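Side-chain contacts in estrogen receptor (Crassostrea gigas, PDB 4N1Y), which probably acts as a constitutively active transcription factor of the steroid hormone receptor family, through a ligand-binding domain related to that of vertebrate estrogen receptors: residues N54-K57 / G61-D64; R47-L52 / C221-E226; K96-A101 / Q122-S127. One frame throughout, in Å; residues are numbered along the deposited sequence.

How the contacts relate
From the N terminus, helix 34-56 is the first common element: residues 47-52 open contact 2, and 54-57, close behind, open contact 1. Contact 1 closes at once, after three intervening residues, where 61-64 fold back before helix 67-89. Contact 3 follows in series, closing a loop of 20 residues between the hairpin strand 97-99 and helix 117-132. Only at 221-226 does contact 2 close, bringing the C-terminal helix back to helix 34-56, so that its long loop encloses both of the others without any crossing. Contacts 1 and 3 lie about 27 Å apart between centres, whereas contacts 2 and 3 meet where Glu48 packs against Phe100.

Contact 1. Residues N54-K57 / G61-D64; sequences NWAK and GYTD
Tyr62 turns one face of its ring to Ala56, and the rest of the contact is arranged round that meeting. The methyl CB of Ala56 stands over the ring, 4.2 Å from its centroid and 16° off the normal, a CH-pi contact displaced toward the rim at CE2 and CZ. Tyr62 reaches this place with CG anti to the backbone N (chi1 -172°), a choice that carries the ring toward helix 34-56. Nearer the root of the side chain, the carbonyl O of Ala56 rests 3.5 Å from Tyr62 CB, while Lys57 CA approaches CD2 obliquely at 3.9 Å. The carbonyl O of Ala56 thus lies on the same side of the ring plane as the methyl, but out at the CG end, while the methyl stands toward CE2 and CZ.

Thr63 makes a second, more exposed contact. Its methyl CG2, not its hydroxyl, faces Lys57, lying 3.8 Å from CB and close to the carbonyl O. Beyond CG the lysine chain runs extended, and its amino end leaves the contact. In vertebrate receptors a lysine in the matching position belongs to the charge clamp for coactivator helices, a role Lys57 may share.

A short 3-10 turn, held by Asp64 N to Gly61 O at 3.0 Å, presents Tyr62 and Thr63 together, within the conserved signature region of nuclear receptor domains. Helix 67-89 completes the setting: Leu73 and Ile74 pack on Tyr62, and Tyr62 OH is hydrogen-bonded to Gln70 O. Leu148 of helix 137-149 touches both Tyr62 and Ala56.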
loop_
_atom_site.group_PDB
_atom_site.type_symbol
_atom_site.label_atom_id
_atom_site.label_comp_id
_atom_site.label_asym_id
_atom_site.label_seq_id
_atom_site.Cartn_x
_atom_site.Cartn_y
_atom_site.Cartn_z
ATOM N N ASN B 54 -9.371 -0.436 21.735
ATOM C CA ASN B 54 -10.072 0.489 22.618
ATOM C C ASN B 54 -10.079 1.873 21.984
ATOM O O ASN B 54 -11.048 2.634 22.060
ATOM C CB ASN B 54 -9.402 0.527 23.991
ATOM C CG ASN B 54 -9.640 -0.746 24.791
ATOM O OD1 ASN B 54 -10.497 -1.561 24.443
ATOM N ND2 ASN B 54 -8.895 -0.910 25.884
ATOM N N TRP B 55 -8.970 2.169 21.334
ATOM C CA TRP B 55 -8.771 3.435 20.683
ATOM C C TRP B 55 -9.679 3.601 19.476
ATOM O O TRP B 55 -10.253 4.667 19.271
ATOM C CB TRP B 55 -7.309 3.548 20.265
ATOM C CG TRP B 55 -7.083 4.590 19.275
ATOM C CD1 TRP B 55 -6.927 5.918 19.501
ATOM C CD2 TRP B 55 -7.036 4.403 17.868
ATOM N NE1 TRP B 55 -6.755 6.577 18.313
ATOM C CE2 TRP B 55 -6.822 5.667 17.291
ATOM C CE3 TRP B 55 -7.142 3.282 17.037
ATOM C CZ2 TRP B 55 -6.712 5.851 15.914
ATOM C CZ3 TRP B 55 -7.032 3.463 15.665
ATOM C CH2 TRP B 55 -6.819 4.747 15.118
ATOM N N ALA B 56 -9.811 2.543 18.686
ATOM C CA ALA B 56 -10.623 2.580 17.472
ATOM C C ALA B 56 -12.053 3.018 17.767
ATOM O O ALA B 56 -12.640 3.833 17.043
ATOM C CB ALA B 56 -10.624 1.228 16.799
ATOM N N LYS B 57 -12.595 2.500 18.861
ATOM C CA LYS B 57 -13.980 2.760 19.210
ATOM C C LYS B 57 -14.171 4.252 19.495
ATOM O O LYS B 57 -15.299 4.766 19.509
ATOM C CB LYS B 57 -14.385 1.877 20.391
ATOM C CG LYS B 57 -14.233 0.406 20.026
ATOM C CD LYS B 57 -14.635 -0.549 21.128
ATOM C CE LYS B 57 -14.457 -1.982 20.643
ATOM N NZ LYS B 57 -14.739 -2.993 21.696
ATOM N N GLY B 61 -17.556 7.895 14.549
ATOM C CA GLY B 61 -18.310 7.204 13.528
ATOM C C GLY B 61 -18.180 5.704 13.683
ATOM O O GLY B 61 -19.112 4.964 13.375
ATOM N N TYR B 62 -17.041 5.261 14.210
ATOM C CA TYR B 62 -16.681 3.845 14.225
ATOM C C TYR B 62 -17.662 2.966 15.016
ATOM O O TYR B 62 -18.017 1.858 14.591
ATOM C CB TYR B 62 -15.269 3.679 14.798
ATOM C CG TYR B 62 -14.713 2.276 14.693
ATOM C CD1 TYR B 62 -14.039 1.872 13.543
ATOM C CD2 TYR B 62 -14.860 1.357 15.726
ATOM C CE1 TYR B 62 -13.540 0.598 13.419
ATOM C CE2 TYR B 62 -14.351 0.072 15.609
ATOM C CZ TYR B 62 -13.694 -0.291 14.450
ATOM O OH TYR B 62 -13.171 -1.544 14.312
ATOM N N THR B 63 -18.114 3.454 16.160
ATOM C CA THR B 63 -18.998 2.644 16.972
ATOM C C THR B 63 -20.401 2.551 16.361
ATOM O O THR B 63 -21.260 1.835 16.868
ATOM C CB THR B 63 -19.072 3.183 18.389
ATOM O OG1 THR B 63 -19.353 4.586 18.351
ATOM C CG2 THR B 63 -17.740 2.951 19.065
ATOM N N ASP B 64 -20.628 3.284 15.276
ATOM C CA ASP B 64 -21.884 3.184 14.540
ATOM C C ASP B 64 -21.835 2.194 13.362
ATOM O O ASP B 64 -22.868 1.919 12.748
ATOM C CB ASP B 64 -22.320 4.567 14.073
ATOM C CG ASP B 64 -22.604 5.500 15.236
ATOM O OD1 ASP B 64 -23.326 5.080 16.178
ATOM O OD2 ASP B 64 -22.079 6.638 15.224
#

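Contact 2. Residues R47-L52 / C221-E226; sequences RELVHL and CDLLKE
Leu49 and Leu223 both place CG anti to the backbone N, with chi1 of -169° and 178°, and each side chain is thereby sent toward the other helix. Leu224 takes the same first torsion; although its root does not aim at helix 34-56, its CD1 still arrives 3.6 Å from Leu49 CD2. In Val50 it is the other branch that matters: CG1 occupies the position opposite the backbone N, leaving CG2, beside the N, to do the touching.

One methyl group is the hub. Leu223 CD2 fits between two neighbours of the opposing helix, 3.7 Å from Leu49 CD2 and 3.6 Å from Val50 CG2, and also lies against CB and CG of Leu49. The side chains cross obliquely, branch against branch, and the join is wholly apolar, with no hydrogen bond across it. The helix axes come no nearer than 10.2 Å, a distance the leucine and valine side chains span, and cross at 72°. On helix 222-229 itself, Lys225 NZ forms a salt bridge with Asp222 OD1 at 2.7 Å, one turn back.

By sequence and position, helix 222-229 corresponds to the AF-2 activation helix of nuclear receptors. Its docking here is consistent with the constitutively active form, and Glu226 probably matches the glutamate of the coactivator charge clamp. Trp78 of helix 67-89 touches both Leu49 and Leu224 and so joins the two helices to a third, while Glu46, further back on helix 34-56, packs on Leu223 and Leu224.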
loop_
_atom_site.group_PDB
_atom_site.type_symbol
_atom_site.label_atom_id
_atom_site.label_comp_id
_atom_site.label_asym_id
_atom_site.label_seq_id
_atom_site.Cartn_x
_atom_site.Cartn_y
_atom_site.Cartn_z
ATOM N N ARG B 47 -0.111 -6.051 23.641
ATOM C CA ARG B 47 -0.571 -5.016 24.558
ATOM C C ARG B 47 -0.985 -3.781 23.752
ATOM O O ARG B 47 -2.027 -3.186 24.005
ATOM C CB ARG B 47 0.516 -4.678 25.576
ATOM C CG ARG B 47 0.923 -5.869 26.434
ATOM C CD ARG B 47 1.599 -5.444 27.743
ATOM N NE ARG B 47 2.519 -4.324 27.535
ATOM C CZ ARG B 47 2.778 -3.379 28.432
ATOM N NH1 ARG B 47 2.189 -3.404 29.624
ATOM N NH2 ARG B 47 3.633 -2.409 28.137
ATOM N N GLU B 48 -0.200 -3.430 22.739
ATOM C CA GLU B 48 -0.521 -2.265 21.927
ATOM C C GLU B 48 -1.785 -2.608 21.128
ATOM O O GLU B 48 -2.576 -1.730 20.778
ATOM C CB GLU B 48 0.663 -1.848 21.018
ATOM C CG GLU B 48 1.985 -1.549 21.798
ATOM C CD GLU B 48 3.203 -1.148 20.927
ATOM O OE1 GLU B 48 3.269 -1.529 19.733
ATOM O OE2 GLU B 48 4.130 -0.488 21.469
ATOM N N LEU B 49 -1.985 -3.896 20.867
ATOM C CA LEU B 49 -3.167 -4.341 20.145
ATOM C C LEU B 49 -4.469 -4.098 20.917
ATOM O O LEU B 49 -5.439 -3.585 20.357
ATOM C CB LEU B 49 -3.035 -5.821 19.789
ATOM C CG LEU B 49 -4.061 -6.380 18.799
ATOM C CD1 LEU B 49 -4.137 -5.532 17.540
ATOM C CD2 LEU B 49 -3.744 -7.836 18.450
ATOM N N VAL B 50 -4.491 -4.458 22.197
ATOM C CA VAL B 50 -5.645 -4.183 23.053
ATOM C C VAL B 50 -5.957 -2.690 23.099
ATOM O O VAL B 50 -7.109 -2.279 23.092
ATOM C CB VAL B 50 -5.433 -4.685 24.483
ATOM C CG1 VAL B 50 -6.594 -4.267 25.352
ATOM C CG2 VAL B 50 -5.295 -6.197 24.500
ATOM N N HIS B 51 -4.907 -1.884 23.174
ATOM C CA HIS B 51 -5.034 -0.436 23.189
ATOM C C HIS B 51 -5.639 0.122 21.905
ATOM O O HIS B 51 -6.486 1.009 21.965
ATOM C CB HIS B 51 -3.668 0.189 23.442
ATOM C CG HIS B 51 -3.210 0.072 24.863
ATOM N ND1 HIS B 51 -3.808 0.751 25.900
ATOM C CD2 HIS B 51 -2.212 -0.653 25.418
ATOM C CE1 HIS B 51 -3.197 0.452 27.034
ATOM N NE2 HIS B 51 -2.224 -0.398 26.768
ATOM N N LEU B 52 -5.207 -0.397 20.756
ATOM C CA LEU B 52 -5.731 0.027 19.452
ATOM C C LEU B 52 -7.234 -0.158 19.361
ATOM O O LEU B 52 -7.974 0.752 18.990
ATOM C CB LEU B 52 -5.094 -0.776 18.323
ATOM C CG LEU B 52 -3.662 -0.487 17.912
ATOM C CD1 LEU B 52 -3.309 -1.429 16.787
ATOM C CD2 LEU B 52 -3.512 0.951 17.468
ATOM N N CYS B 221 -0.169 -15.076 22.602
ATOM C CA CYS B 221 -1.459 -15.217 23.266
ATOM C C CYS B 221 -2.505 -15.189 22.196
ATOM O O CYS B 221 -2.220 -14.871 21.028
ATOM C CB CYS B 221 -1.759 -14.165 24.349
ATOM S SG CYS B 221 -1.119 -14.565 25.997
ATOM N N ASP B 222 -3.730 -15.414 22.652
ATOM C CA ASP B 222 -4.849 -15.742 21.808
ATOM C C ASP B 222 -5.364 -14.547 21.035
ATOM O O ASP B 222 -5.832 -14.707 19.913
ATOM C CB ASP B 222 -5.936 -16.368 22.656
ATOM C CG ASP B 222 -5.453 -17.618 23.361
ATOM O OD1 ASP B 222 -4.856 -18.475 22.687
ATOM O OD2 ASP B 222 -5.659 -17.755 24.585
ATOM N N LEU B 223 -5.237 -13.353 21.604
ATOM C CA LEU B 223 -5.640 -12.163 20.870
ATOM C C LEU B 223 -4.862 -12.008 19.578
ATOM O O LEU B 223 -5.451 -11.901 18.502
ATOM C CB LEU B 223 -5.454 -10.914 21.713
ATOM C CG LEU B 223 -5.821 -9.630 20.959
ATOM C CD1 LEU B 223 -7.302 -9.542 20.640
ATOM C CD2 LEU B 223 -5.352 -8.382 21.699
ATOM N N LEU B 224 -3.540 -12.038 19.686
ATOM C CA LEU B 224 -2.686 -11.903 18.519
ATOM C C LEU B 224 -2.932 -13.098 17.604
ATOM O O LEU B 224 -2.952 -12.997 16.376
ATOM C CB LEU B 224 -1.218 -11.831 18.934
ATOM C CG LEU B 224 -0.285 -11.157 17.942
ATOM C CD1 LEU B 224 -0.930 -9.889 17.483
ATOM C CD2 LEU B 224 1.035 -10.848 18.584
ATOM N N LYS B 225 -3.100 -14.245 18.235
ATOM C CA LYS B 225 -3.316 -15.474 17.515
ATOM C C LYS B 225 -4.653 -15.458 16.732
ATOM O O LYS B 225 -4.716 -15.979 15.617
ATOM C CB LYS B 225 -3.205 -16.633 18.494
ATOM C CG LYS B 225 -3.525 -17.985 17.958
ATOM C CD LYS B 225 -3.721 -18.918 19.144
ATOM C CE LYS B 225 -2.564 -18.772 20.135
ATOM N NZ LYS B 225 -2.743 -19.599 21.363
ATOM N N GLU B 226 -5.709 -14.849 17.274
ATOM C CA GLU B 226 -6.970 -14.782 16.515
ATOM C C GLU B 226 -6.774 -13.849 15.322
ATOM O O GLU B 226 -7.322 -14.081 14.242
ATOM C CB GLU B 226 -8.176 -14.303 17.347
ATOM C CG GLU B 226 -8.443 -15.023 18.672
ATOM C CD GLU B 226 -9.556 -14.362 19.503
ATOM O OE1 GLU B 226 -9.612 -13.115 19.515
ATOM O OE2 GLU B 226 -10.312 -15.072 20.216
#

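Contact 3. Residues K96-A101 / Q122-S127; sequences KSLAFA and QVAAVS
Leu98 reaches from the beta hairpin of the nuclear receptor ligand-binding fold, strands 97-99 and 104-107, to Val123 and Ala124 on helix 117-132. The direct interactions are apolar and buried. With CG anti to the carbonyl carbon (chi1 -68°), the leucine fork opens over the helix: CD2 lies 3.8 Å from Ala124 CA and 4.1 Å from its CB, while CD1 turns to Val123. Cutting Leu98 back to an alanine would remove both methyls and would probably open a gap between hairpin and helix, leaving Val123 CG1 without its leucine neighbour. Cys86 of helix 67-89 also touches Leu98, and Leu83 and Ala87 of that helix touch Val123.

Hydrogen bonds hold each side to its surroundings. Backbone bonds pair Leu98 with Leu106 in the hairpin, and Ala99 N meets Ser90 OG. On the helix, Ser127 OG bonds to Ala87 O and Gln122 NE2 to Gln200 OE1; Gln122 also packs on Val153 of the second subunit.

At the centre, Val123 CG1 sits 4.0 Å from Leu98 CD1 and equally far from CD2, facing both prongs of the fork.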
loop_
_atom_site.group_PDB
_atom_site.type_symbol
_atom_site.label_atom_id
_atom_site.label_comp_id
_atom_site.label_asym_id
_atom_site.label_seq_id
_atom_site.Cartn_x
_atom_site.Cartn_y
_atom_site.Cartn_z
ATOM N N LYS B 96 17.724 5.266 12.073
ATOM C CA LYS B 96 18.879 4.502 12.502
ATOM C C LYS B 96 18.411 3.348 13.373
ATOM O O LYS B 96 19.058 2.316 13.442
ATOM C CB LYS B 96 19.906 5.398 13.228
ATOM C CG LYS B 96 20.976 4.663 13.996
ATOM C CD LYS B 96 21.912 5.599 14.736
ATOM C CE LYS B 96 23.365 5.067 14.688
ATOM N NZ LYS B 96 24.032 5.162 13.337
ATOM N N SER B 97 17.255 3.507 14.000
ATOM C CA SER B 97 16.702 2.444 14.826
ATOM C C SER B 97 15.211 2.588 15.004
ATOM O O SER B 97 14.651 3.648 14.743
ATOM C CB SER B 97 17.383 2.434 16.187
ATOM O OG SER B 97 17.357 3.725 16.772
ATOM N N LEU B 98 14.568 1.514 15.451
ATOM C CA LEU B 98 13.135 1.551 15.708
ATOM C C LEU B 98 12.883 1.401 17.201
ATOM O O LEU B 98 13.385 0.474 17.849
ATOM C CB LEU B 98 12.405 0.470 14.917
ATOM C CG LEU B 98 12.430 0.753 13.418
ATOM C CD1 LEU B 98 11.803 -0.377 12.629
ATOM C CD2 LEU B 98 11.751 2.075 13.109
ATOM N N ALA B 99 12.126 2.343 17.745
ATOM C CA ALA B 99 11.783 2.329 19.155
ATOM C C ALA B 99 10.418 1.673 19.362
ATOM O O ALA B 99 9.389 2.348 19.311
ATOM C CB ALA B 99 11.799 3.736 19.714
ATOM N N PHE B 100 10.415 0.361 19.590
ATOM C CA PHE B 100 9.170 -0.382 19.800
ATOM C C PHE B 100 8.564 -0.016 21.137
ATOM O O PHE B 100 7.344 0.092 21.298
ATOM C CB PHE B 100 9.426 -1.877 19.692
ATOM C CG PHE B 100 9.988 -2.264 18.374
ATOM C CD1 PHE B 100 9.159 -2.430 17.279
ATOM C CD2 PHE B 100 11.356 -2.419 18.213
ATOM C CE1 PHE B 100 9.679 -2.756 16.044
ATOM C CE2 PHE B 100 11.886 -2.753 16.981
ATOM C CZ PHE B 100 11.047 -2.921 15.894
ATOM N N ALA B 101 9.446 0.178 22.095
ATOM C CA ALA B 101 9.080 0.754 23.360
ATOM C C ALA B 101 10.273 1.610 23.747
ATOM O O ALA B 101 11.343 1.478 23.145
ATOM C CB ALA B 101 8.791 -0.331 24.392
ATOM N N GLN B 122 11.895 -0.971 5.717
ATOM C CA GLN B 122 10.845 -0.182 5.119
ATOM C C GLN B 122 10.222 0.782 6.149
ATOM O O GLN B 122 10.001 1.968 5.874
ATOM C CB GLN B 122 9.803 -1.110 4.508
ATOM C CG GLN B 122 8.827 -0.427 3.576
ATOM C CD GLN B 122 8.020 -1.421 2.778
ATOM O OE1 GLN B 122 7.783 -2.546 3.223
ATOM N NE2 GLN B 122 7.626 -1.029 1.573
ATOM N N VAL B 123 9.935 0.259 7.333
ATOM C CA VAL B 123 9.396 1.075 8.414
ATOM C C VAL B 123 10.319 2.197 8.823
ATOM O O VAL B 123 9.899 3.344 8.919
ATOM C CB VAL B 123 9.093 0.235 9.665
ATOM C CG1 VAL B 123 8.625 1.141 10.788
ATOM C CG2 VAL B 123 8.038 -0.813 9.353
ATOM N N ALA B 124 11.578 1.847 9.081
ATOM C CA ALA B 124 12.607 2.819 9.443
ATOM C C ALA B 124 12.729 3.950 8.404
ATOM O O ALA B 124 12.865 5.124 8.769
ATOM C CB ALA B 124 13.927 2.119 9.610
ATOM N N ALA B 125 12.666 3.593 7.118
ATOM C CA ALA B 125 12.707 4.581 6.042
ATOM C C ALA B 125 11.473 5.476 6.086
ATOM O O ALA B 125 11.565 6.687 5.902
ATOM C CB ALA B 125 12.806 3.895 4.679
ATOM N N VAL B 126 10.317 4.868 6.331
ATOM C CA VAL B 126 9.098 5.632 6.478
ATOM C C VAL B 126 9.278 6.609 7.631
ATOM O O VAL B 126 8.908 7.782 7.513
ATOM C CB VAL B 126 7.868 4.723 6.723
ATOM C CG1 VAL B 126 6.741 5.514 7.350
ATOM C CG2 VAL B 126 7.410 4.042 5.422
ATOM N N SER B 127 9.869 6.133 8.730
ATOM C CA SER B 127 10.163 6.996 9.873
ATOM C C SER B 127 10.961 8.237 9.459
ATOM O O SER B 127 10.590 9.370 9.793
ATOM C CB SER B 127 10.932 6.231 10.943
ATOM O OG SER B 127 11.003 6.984 12.144
#